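Local coordinates for protein nucleoporin NUP116 (Candida glabrata, PDB 3NF5) that probably serves as a structural constituent of the nuclear pore complex, here represented by its C-terminal domain, the part that targets the protein to the pore, at residues A[14-19]-A[64-69]; A[47-52]-A[70-75]; A[99-104]-A[148-153]. All blocks are in the same frame, centred on the assembly; numbering follows the deposited sequence.

Contact 1 of 3, residues A[14-19]-A[64-69]; sequences ENYYIS and SICDDL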
loop_
_atom_site.group_PDB
_atom_site.type_symbol
_atom_site.label_atom_id
_atom_site.label_comp_id
_atom_site.label_asym_id
_atom_site.label_seq_id
_atom_site.Cartn_x
_atom_site.Cartn_y
_atom_site.Cartn_z
ATOM N N GLU A 14 -3.714 -7.660 13.043
ATOM C CA GLU A 14 -4.977 -7.504 12.380
ATOM C C GLU A 14 -4.647 -6.632 11.144
ATOM O O GLU A 14 -3.555 -6.040 11.002
ATOM C CB GLU A 14 -5.967 -6.801 13.358
ATOM N N ASN A 15 -5.575 -6.510 10.253
ATOM C CA ASN A 15 -5.408 -5.508 9.189
ATOM C C ASN A 15 -4.542 -5.910 7.969
ATOM O O ASN A 15 -5.044 -5.744 6.843
ATOM C CB ASN A 15 -4.913 -4.154 9.718
ATOM C CG ASN A 15 -5.672 -3.672 10.938
ATOM O OD1 ASN A 15 -5.083 -3.502 12.029
ATOM N ND2 ASN A 15 -6.966 -3.447 10.770
ATOM N N TYR A 16 -3.308 -6.408 8.141
ATOM C CA TYR A 16 -2.480 -6.733 6.933
ATOM C C TYR A 16 -2.857 -8.058 6.347
ATOM O O TYR A 16 -3.183 -8.983 7.045
ATOM C CB TYR A 16 -0.956 -6.758 7.169
ATOM C CG TYR A 16 -0.371 -5.406 7.239
ATOM C CD1 TYR A 16 0.060 -4.758 6.101
ATOM C CD2 TYR A 16 -0.262 -4.737 8.453
ATOM C CE1 TYR A 16 0.609 -3.499 6.141
ATOM C CE2 TYR A 16 0.222 -3.421 8.500
ATOM C CZ TYR A 16 0.679 -2.828 7.349
ATOM O OH TYR A 16 1.201 -1.560 7.346
ATOM N N TYR A 17 -2.700 -8.140 5.050
ATOM C CA TYR A 17 -2.900 -9.356 4.337
ATOM C C TYR A 17 -1.992 -9.347 3.109
ATOM O O TYR A 17 -1.570 -8.309 2.660
ATOM C CB TYR A 17 -4.364 -9.562 3.951
ATOM C CG TYR A 17 -4.915 -8.527 3.025
ATOM C CD1 TYR A 17 -4.918 -8.726 1.642
ATOM C CD2 TYR A 17 -5.414 -7.317 3.508
ATOM C CE1 TYR A 17 -5.424 -7.760 0.771
ATOM C CE2 TYR A 17 -5.918 -6.373 2.666
ATOM C CZ TYR A 17 -5.906 -6.597 1.287
ATOM O OH TYR A 17 -6.396 -5.673 0.459
ATOM N N ILE A 18 -1.709 -10.543 2.610
ATOM C CA ILE A 18 -0.890 -10.725 1.399
ATOM C C ILE A 18 -1.485 -11.867 0.571
ATOM O O ILE A 18 -1.885 -12.872 1.158
ATOM C CB ILE A 18 0.557 -11.014 1.776
ATOM C CG1 ILE A 18 1.486 -10.897 0.577
ATOM C CG2 ILE A 18 0.711 -12.385 2.432
ATOM C CD1 ILE A 18 2.996 -10.905 0.981
ATOM N N SER A 19 -1.495 -11.694 -0.760
ATOM C CA SER A 19 -2.009 -12.683 -1.775
ATOM C C SER A 19 -1.038 -12.727 -2.939
ATOM O O SER A 19 -0.647 -11.691 -3.428
ATOM C CB SER A 19 -3.373 -12.235 -2.266
ATOM O OG SER A 19 -3.877 -13.082 -3.311
ATOM N N SER A 64 8.863 -10.103 6.321
ATOM C CA SER A 64 9.157 -8.674 6.284
ATOM C C SER A 64 8.344 -7.875 5.292
ATOM O O SER A 64 8.438 -6.661 5.316
ATOM C CB SER A 64 10.624 -8.401 6.036
ATOM O OG SER A 64 10.978 -8.628 4.682
ATOM N N ILE A 65 7.551 -8.523 4.417
ATOM C CA ILE A 65 6.870 -7.777 3.401
ATOM C C ILE A 65 5.743 -6.915 4.000
ATOM O O ILE A 65 5.768 -5.670 3.875
ATOM C CB ILE A 65 6.307 -8.677 2.268
ATOM C CG1 ILE A 65 7.418 -9.464 1.580
ATOM C CG2 ILE A 65 5.533 -7.797 1.257
ATOM C CD1 ILE A 65 6.902 -10.472 0.580
ATOM N N CYS A 66 4.776 -7.548 4.657
ATOM C CA CYS A 66 3.722 -6.777 5.353
ATOM C C CYS A 66 4.246 -6.052 6.591
ATOM O O CYS A 66 4.841 -6.680 7.488
ATOM C CB CYS A 66 2.612 -7.699 5.834
ATOM S SG CYS A 66 1.740 -8.582 4.560
ATOM N N ASP A 67 3.984 -4.752 6.646
ATOM C CA ASP A 67 4.282 -3.863 7.803
ATOM C C ASP A 67 5.779 -3.647 8.137
ATOM O O ASP A 67 6.151 -3.314 9.270
ATOM C CB ASP A 67 3.488 -4.306 9.026
ATOM C CG ASP A 67 3.111 -3.157 9.965
ATOM O OD1 ASP A 67 2.944 -1.974 9.580
ATOM O OD2 ASP A 67 2.928 -3.498 11.129
ATOM N N ASP A 68 6.626 -3.776 7.129
ATOM C CA ASP A 68 8.046 -3.420 7.187
ATOM C C ASP A 68 8.441 -2.892 5.789
ATOM O O ASP A 68 8.615 -1.735 5.621
ATOM C CB ASP A 68 8.876 -4.635 7.628
ATOM C CG ASP A 68 10.372 -4.404 7.597
ATOM O OD1 ASP A 68 10.811 -3.361 7.045
ATOM O OD2 ASP A 68 11.129 -5.320 8.056
ATOM N N LEU A 69 8.503 -3.744 4.776
ATOM C CA LEU A 69 8.753 -3.250 3.423
ATOM C C LEU A 69 7.558 -2.432 2.873
ATOM O O LEU A 69 7.739 -1.512 2.130
ATOM C CB LEU A 69 8.980 -4.416 2.473
ATOM C CG LEU A 69 10.317 -5.158 2.686
ATOM C CD1 LEU A 69 10.410 -6.234 1.578
ATOM C CD2 LEU A 69 11.471 -4.156 2.605
#

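Contact 2 of 3, residues A[47-52]-A[70-75]; sequences GKIEFL and VVFQPM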
loop_
_atom_site.group_PDB
_atom_site.type_symbol
_atom_site.label_atom_id
_atom_site.label_comp_id
_atom_site.label_asym_id
_atom_site.label_seq_id
_atom_site.Cartn_x
_atom_site.Cartn_y
_atom_site.Cartn_z
ATOM N N GLY A 47 -5.005 0.964 3.084
ATOM C CA GLY A 47 -4.685 0.962 1.640
ATOM C C GLY A 47 -4.148 -0.374 1.208
ATOM O O GLY A 47 -4.017 -1.303 2.009
ATOM N N LYS A 48 -3.812 -0.454 -0.074
ATOM C CA LYS A 48 -3.200 -1.655 -0.623
ATOM C C LYS A 48 -2.324 -1.335 -1.830
ATOM O O LYS A 48 -2.488 -0.322 -2.506
ATOM C CB LYS A 48 -4.225 -2.685 -1.046
ATOM C CG LYS A 48 -5.273 -2.279 -2.089
ATOM C CD LYS A 48 -6.228 -3.422 -2.447
ATOM C CE LYS A 48 -7.400 -2.962 -3.336
ATOM N NZ LYS A 48 -8.159 -4.170 -3.777
ATOM N N ILE A 49 -1.418 -2.262 -2.096
ATOM C CA ILE A 49 -0.658 -2.227 -3.347
ATOM C C ILE A 49 -0.826 -3.548 -4.128
ATOM O O ILE A 49 -0.807 -4.652 -3.554
ATOM C CB ILE A 49 0.823 -1.883 -3.067
ATOM C CG1 ILE A 49 1.574 -1.723 -4.408
ATOM C CG2 ILE A 49 1.420 -2.853 -2.137
ATOM C CD1 ILE A 49 2.957 -1.101 -4.271
ATOM N N GLU A 50 -1.067 -3.385 -5.426
ATOM C CA GLU A 50 -1.396 -4.508 -6.384
ATOM C C GLU A 50 -0.327 -4.366 -7.494
ATOM O O GLU A 50 -0.365 -3.451 -8.276
ATOM C CB GLU A 50 -2.822 -4.391 -6.911
ATOM C CG GLU A 50 -3.858 -4.614 -5.795
ATOM C CD GLU A 50 -5.225 -4.051 -6.093
ATOM O OE1 GLU A 50 -6.229 -4.594 -5.552
ATOM O OE2 GLU A 50 -5.315 -3.049 -6.813
ATOM N N PHE A 51 0.671 -5.230 -7.456
ATOM C CA PHE A 51 1.743 -5.224 -8.423
ATOM C C PHE A 51 1.212 -5.741 -9.761
ATOM O O PHE A 51 0.545 -6.764 -9.822
ATOM C CB PHE A 51 2.915 -6.056 -7.933
ATOM C CG PHE A 51 3.581 -5.462 -6.767
ATOM C CD1 PHE A 51 3.171 -5.791 -5.491
ATOM C CD2 PHE A 51 4.520 -4.486 -6.945
ATOM C CE1 PHE A 51 3.751 -5.189 -4.402
ATOM C CE2 PHE A 51 5.088 -3.853 -5.884
ATOM C CZ PHE A 51 4.704 -4.212 -4.589
ATOM N N LEU A 52 1.473 -4.994 -10.805
ATOM C CA LEU A 52 0.862 -5.255 -12.100
ATOM C C LEU A 52 1.824 -5.994 -13.016
ATOM O O LEU A 52 1.395 -6.564 -13.982
ATOM C CB LEU A 52 0.394 -3.975 -12.710
ATOM C CG LEU A 52 -0.654 -3.274 -11.883
ATOM C CD1 LEU A 52 -0.959 -1.910 -12.514
ATOM C CD2 LEU A 52 -1.904 -4.093 -11.783
ATOM N N VAL A 70 6.352 -2.842 3.207
ATOM C CA VAL A 70 5.127 -2.215 2.733
ATOM C C VAL A 70 4.324 -1.855 3.970
ATOM O O VAL A 70 3.941 -2.754 4.744
ATOM C CB VAL A 70 4.271 -3.133 1.826
ATOM C CG1 VAL A 70 3.020 -2.359 1.366
ATOM C CG2 VAL A 70 5.072 -3.640 0.603
ATOM N N VAL A 71 4.087 -0.563 4.132
ATOM C CA VAL A 71 3.385 0.030 5.309
ATOM C C VAL A 71 2.305 1.006 4.808
ATOM O O VAL A 71 2.544 1.830 3.949
ATOM C CB VAL A 71 4.401 0.744 6.279
ATOM C CG1 VAL A 71 3.680 1.568 7.396
ATOM C CG2 VAL A 71 5.380 -0.253 6.930
ATOM N N PHE A 72 1.093 0.840 5.286
ATOM C CA PHE A 72 -0.021 1.781 5.043
ATOM C C PHE A 72 -0.436 2.320 6.406
ATOM O O PHE A 72 -0.620 1.552 7.329
ATOM C CB PHE A 72 -1.182 1.034 4.420
ATOM C CG PHE A 72 -0.908 0.568 3.042
ATOM C CD1 PHE A 72 -1.007 1.450 1.983
ATOM C CD2 PHE A 72 -0.470 -0.746 2.810
ATOM C CE1 PHE A 72 -0.738 1.012 0.703
ATOM C CE2 PHE A 72 -0.210 -1.170 1.526
ATOM C CZ PHE A 72 -0.318 -0.312 0.511
ATOM N N GLN A 73 -0.453 3.640 6.544
ATOM C CA GLN A 73 -0.890 4.377 7.729
ATOM C C GLN A 73 -1.997 5.322 7.284
ATOM O O GLN A 73 -2.269 5.410 6.091
ATOM C CB GLN A 73 0.279 5.234 8.196
ATOM C CG GLN A 73 1.494 4.499 8.691
ATOM C CD GLN A 73 2.447 5.490 9.339
ATOM O OE1 GLN A 73 3.057 6.342 8.666
ATOM N NE2 GLN A 73 2.518 5.437 10.661
ATOM N N PRO A 74 -2.584 6.086 8.215
ATOM C CA PRO A 74 -3.520 7.135 7.782
ATOM C C PRO A 74 -2.967 8.088 6.744
ATOM O O PRO A 74 -1.990 8.811 7.014
ATOM C CB PRO A 74 -3.835 7.898 9.114
ATOM C CG PRO A 74 -3.582 6.871 10.213
ATOM C CD PRO A 74 -2.423 6.043 9.705
HETATM N N MSE A 75 -3.590 8.103 5.538
HETATM C CA MSE A 75 -3.176 8.970 4.414
HETATM C C MSE A 75 -1.678 8.913 4.112
HETATM O O MSE A 75 -1.028 9.932 3.824
HETATM C CB MSE A 75 -3.635 10.399 4.640
HETATM C CG MSE A 75 -5.042 10.444 4.990
HETATM SE SE MSE A 75 -5.786 12.274 4.868
HETATM C CE MSE A 75 -7.167 11.900 6.033
#

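Contact 3 of 3, residues A[99-104]-A[148-153]; sequences ISCYNC and YCFTVD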
loop_
_atom_site.group_PDB
_atom_site.type_symbol
_atom_site.label_atom_id
_atom_site.label_comp_id
_atom_site.label_asym_id
_atom_site.label_seq_id
_atom_site.Cartn_x
_atom_site.Cartn_y
_atom_site.Cartn_z
ATOM N N ILE A 99 -1.777 1.479 -6.619
ATOM C CA ILE A 99 -1.913 1.756 -5.168
ATOM C C ILE A 99 -3.265 2.406 -4.833
ATOM O O ILE A 99 -3.725 3.321 -5.532
ATOM C CB ILE A 99 -0.725 2.604 -4.725
ATOM C CG1 ILE A 99 0.589 1.824 -5.031
ATOM C CG2 ILE A 99 -0.875 2.949 -3.164
ATOM C CD1 ILE A 99 1.880 2.489 -4.754
ATOM N N SER A 100 -3.946 1.885 -3.817
ATOM C CA SER A 100 -5.198 2.474 -3.346
ATOM C C SER A 100 -4.988 2.924 -1.867
ATOM O O SER A 100 -4.458 2.172 -1.089
ATOM C CB SER A 100 -6.357 1.466 -3.419
ATOM O OG SER A 100 -6.541 0.913 -4.741
ATOM N N CYS A 101 -5.365 4.155 -1.557
ATOM C CA CYS A 101 -5.308 4.747 -0.182
ATOM C C CYS A 101 -6.741 5.129 0.262
ATOM O O CYS A 101 -7.518 5.721 -0.514
ATOM C CB CYS A 101 -4.442 5.962 -0.203
ATOM S SG CYS A 101 -2.739 5.686 -0.615
ATOM N N TYR A 102 -7.116 4.710 1.476
ATOM C CA TYR A 102 -8.505 4.811 1.934
ATOM C C TYR A 102 -8.628 5.996 2.877
ATOM O O TYR A 102 -7.671 6.363 3.511
ATOM C CB TYR A 102 -8.891 3.509 2.677
ATOM C CG TYR A 102 -8.646 2.233 1.911
ATOM C CD1 TYR A 102 -8.899 2.146 0.547
ATOM C CD2 TYR A 102 -8.280 1.084 2.578
ATOM C CE1 TYR A 102 -8.734 0.941 -0.130
ATOM C CE2 TYR A 102 -8.118 -0.150 1.933
ATOM C CZ TYR A 102 -8.313 -0.208 0.585
ATOM O OH TYR A 102 -8.152 -1.419 -0.023
ATOM N N ASN A 103 -9.817 6.595 2.936
ATOM C CA ASN A 103 -10.108 7.725 3.842
ATOM C C ASN A 103 -9.138 8.871 3.737
ATOM O O ASN A 103 -8.718 9.468 4.758
ATOM C CB ASN A 103 -10.269 7.201 5.284
ATOM C CG ASN A 103 -11.342 6.150 5.342
ATOM O OD1 ASN A 103 -12.407 6.375 4.795
ATOM N ND2 ASN A 103 -11.046 4.982 5.856
ATOM N N CYS A 104 -8.821 9.218 2.482
ATOM C CA CYS A 104 -8.085 10.400 2.177
ATOM C C CYS A 104 -9.076 11.529 1.992
ATOM O O CYS A 104 -9.903 11.494 1.099
ATOM C CB CYS A 104 -7.254 10.204 0.912
ATOM S SG CYS A 104 -5.931 9.002 1.180
ATOM N N TYR A 148 -8.417 6.995 -2.994
ATOM C CA TYR A 148 -7.526 7.580 -3.974
ATOM C C TYR A 148 -6.798 6.412 -4.600
ATOM O O TYR A 148 -6.269 5.591 -3.900
ATOM C CB TYR A 148 -6.554 8.500 -3.315
ATOM C CG TYR A 148 -5.269 8.891 -4.017
ATOM C CD1 TYR A 148 -5.242 9.374 -5.324
ATOM C CD2 TYR A 148 -4.093 8.818 -3.357
ATOM C CE1 TYR A 148 -4.043 9.764 -5.920
ATOM C CE2 TYR A 148 -2.935 9.211 -3.925
ATOM C CZ TYR A 148 -2.912 9.621 -5.229
ATOM O OH TYR A 148 -1.719 9.978 -5.765
ATOM N N CYS A 149 -6.868 6.333 -5.913
ATOM C CA CYS A 149 -6.195 5.277 -6.652
ATOM C C CYS A 149 -5.266 5.863 -7.683
ATOM O O CYS A 149 -5.638 6.795 -8.419
ATOM C CB CYS A 149 -7.185 4.400 -7.388
ATOM S SG CYS A 149 -8.269 3.451 -6.357
ATOM N N PHE A 150 -4.071 5.272 -7.779
ATOM C CA PHE A 150 -3.081 5.679 -8.772
ATOM C C PHE A 150 -2.127 4.516 -9.116
ATOM O O PHE A 150 -2.097 3.485 -8.415
ATOM C CB PHE A 150 -2.295 6.857 -8.243
ATOM C CG PHE A 150 -1.469 6.558 -7.028
ATOM C CD1 PHE A 150 -0.088 6.316 -7.136
ATOM C CD2 PHE A 150 -2.072 6.534 -5.768
ATOM C CE1 PHE A 150 0.707 6.053 -5.982
ATOM C CE2 PHE A 150 -1.340 6.288 -4.659
ATOM C CZ PHE A 150 0.083 6.053 -4.739
ATOM N N THR A 151 -1.390 4.673 -10.203
ATOM C CA THR A 151 -0.350 3.710 -10.582
ATOM C C THR A 151 1.010 4.366 -10.535
ATOM O O THR A 151 1.140 5.617 -10.569
ATOM C CB THR A 151 -0.591 3.049 -11.946
ATOM O OG1 THR A 151 -0.506 4.013 -12.992
ATOM C CG2 THR A 151 -1.930 2.390 -12.012
ATOM N N VAL A 152 2.011 3.496 -10.407
ATOM C CA VAL A 152 3.406 3.859 -10.427
ATOM C C VAL A 152 4.042 2.923 -11.433
ATOM O O VAL A 152 3.654 1.776 -11.548
ATOM C CB VAL A 152 3.971 3.762 -9.015
ATOM C CG1 VAL A 152 3.289 4.780 -8.103
ATOM C CG2 VAL A 152 3.759 2.370 -8.390
ATOM N N ASP A 153 4.920 3.438 -12.266
ATOM C CA ASP A 153 5.727 2.646 -13.209
ATOM C C ASP A 153 6.738 1.683 -12.537
ATOM O O ASP A 153 6.954 0.512 -12.952
ATOM C CB ASP A 153 6.524 3.617 -14.081
ATOM C CG ASP A 153 5.672 4.502 -14.917
ATOM O OD1 ASP A 153 4.575 4.073 -15.289
ATOM O OD2 ASP A 153 6.116 5.637 -15.256
#

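Contact 1 of 3, residues A[14-19]-A[64-69]
Tyr16 lays one face of its ring against Asp67, whose CB stands 3.8 Å from the ring centroid and 26° off the ring normal, a CH-pi contact displaced toward the rim. The carboxylate of Asp67 reaches on past the ring: its plane is tilted 33° from that of the phenol, and its OD1 accepts a weak hydrogen bond of 2.9 Å from Tyr16 OH. The same hydroxyl is also hydrogen-bonded to Phe72 N, so the phenol oxygen has two partners, the one to Asp67 weak. Cys66 fills in at the root of the ring, with CB 3.9 Å from Tyr16 CD1. Cys66 SG makes a long, oblique sulfur-aromatic contact, 5.5 Å from the centroid of the Tyr16 ring. These pairs set the short helical segment 65-69, a wide pi-type turn held by Leu69 N to Ser64 O, against strand 16-19, an outermost strand of the six-stranded antiparallel sheet. The two short axes lie far from parallel and come no nearer than 8.6 Å, the spacing of side-chain packing. Farther along the strand, Ile18 is extended, with CG1 anti to the backbone N (chi1 -167°), which carries CD1 out to Ile65 CD1 at 4.0 Å; the two isoleucines meet at about a right angle. Between this apolar end and the phenol, Cys66 SG sits 3.9 Å from Ile18 CB. Ile65 and Cys66 also touch Val41 of the adjoining strand 40-43, which continues the floor beneath the helix.

Contact 2 of 3, residues A[47-52]-A[70-75]
The Phe72 ring carries the backbone of Gly47 and Lys48 on one face: Gly47 C stands 3.6 Å above the ring plane, over its centre, and Lys48 N lies over the same face nearer the rim. Gly47 CA makes a CH-pi contact with that ring, 4.2 Å from the centroid and 28° off the normal. Ile49 N meets the ring obliquely, 3.4 Å from Phe72 CZ, and the closest approach of all is Phe72 CZ to Lys48 C at 3.2 Å. The Gly47-Lys48 peptide lies nearly parallel to the ring. Gly47 has no side chain, so its backbone can lie against the ring. With Phe72 CG anti to its carbonyl carbon (chi1 -68°), the ring projects from strand 70-73 across to the strand 47-51 backbone. Beside it, Ile49 CG2 bridges two partners, touching Val70 CG1 at 3.9 Å and Phe72 CZ at 4.1 Å. Phe51 belongs to the same apolar layer, its ring face meeting Ile49 CG1. Lys48 leaves the backbone away from strand 70-73, and its NZ forms a salt bridge to Glu50 OE1 at 2.7 Å, on the syn side but tilted out of the carboxylate plane. The strand axes stay 7.3 Å apart at closest, at 148°, and strand 47-51 instead bonds to its sheet neighbours 40-43 and 97-101. Strand 70-73 pairs with 76-79 in a separate two-stranded hairpin: a small hairpin layered on the larger antiparallel sheet, its contact buried near the centre of this domain of the Nup98-96 autopeptidase (S59) family.

Contact 3 of 3, residues A[99-104]-A[148-153]
Ile99 packs tightly over Phe150: its CB stands 3.9 Å from the centroid of the Phe150 ring, 25° off the normal, and only 3.5 Å from Phe150 CZ. The ring is reached because Phe150 CG sits between its backbone N and carbonyl carbon (chi1 64°), which folds the side chain back over the neighbouring strand. Its opposite face takes the hydroxyl of Tyr148, so the ring is sandwiched between Ile99 and Tyr148. Ile99 CD1 extends this apolar patch to Val152 CG2 at 4.1 Å, and Cys101 SG comes to the Phe150 edge, near its plane. The backbone beneath is an antiparallel ladder joining strands 97-101 and 147-152, adjacent inner strands of the six-stranded sheet, whose axes lie 4.8 Å apart. Ile99 and Phe150 form one hydrogen-bonded pair, and Cys101 and Tyr148 another; within the first, Ile99 N to Phe150 O is 2.7 Å with an N-H...O angle of 165°. Between them, Ser100 and Cys149 are the non-hydrogen-bonded pair, where Cys149 CA approaches Ile99 O at 3.3 Å in a CA-H...O contact. The apolar side of Ile99, Cys101 and Phe150 faces the hairpin strand 76-79, for Val77 touches both Ile99 and Cys101, while Leu130 of helix 122-132 touches Tyr148. On the other side the packing is sparser: it holds the small side chains of Ser100 and Cys149, Cys149 is partly exposed, and Thr151 there adds almost nothing across the pair, turning instead to His137 and Glu139 of strand 137-142.

All three contacts reach the six-stranded sheet, but at different depths. Contacts 2 and 3 are buried and adjoin through sheet neighbours 47-51 and 97-101, where Lys48 N meets Ser100 O at 2.9 Å; contact 1 is a surface contact at an outermost strand, its centre about 17 Å from that of contact 3. Chemistry follows place: contact 3 joins strands within the sheet chiefly by backbone bonds, contact 2 mainly layers an aromatic ring on bare backbone, and contact 1 rests mainly on side chains, mixed polar and apolar. Helix 65-69 runs directly into strand 70-73, so contacts 1 and 2 hold one continuous chain piece to the sheet.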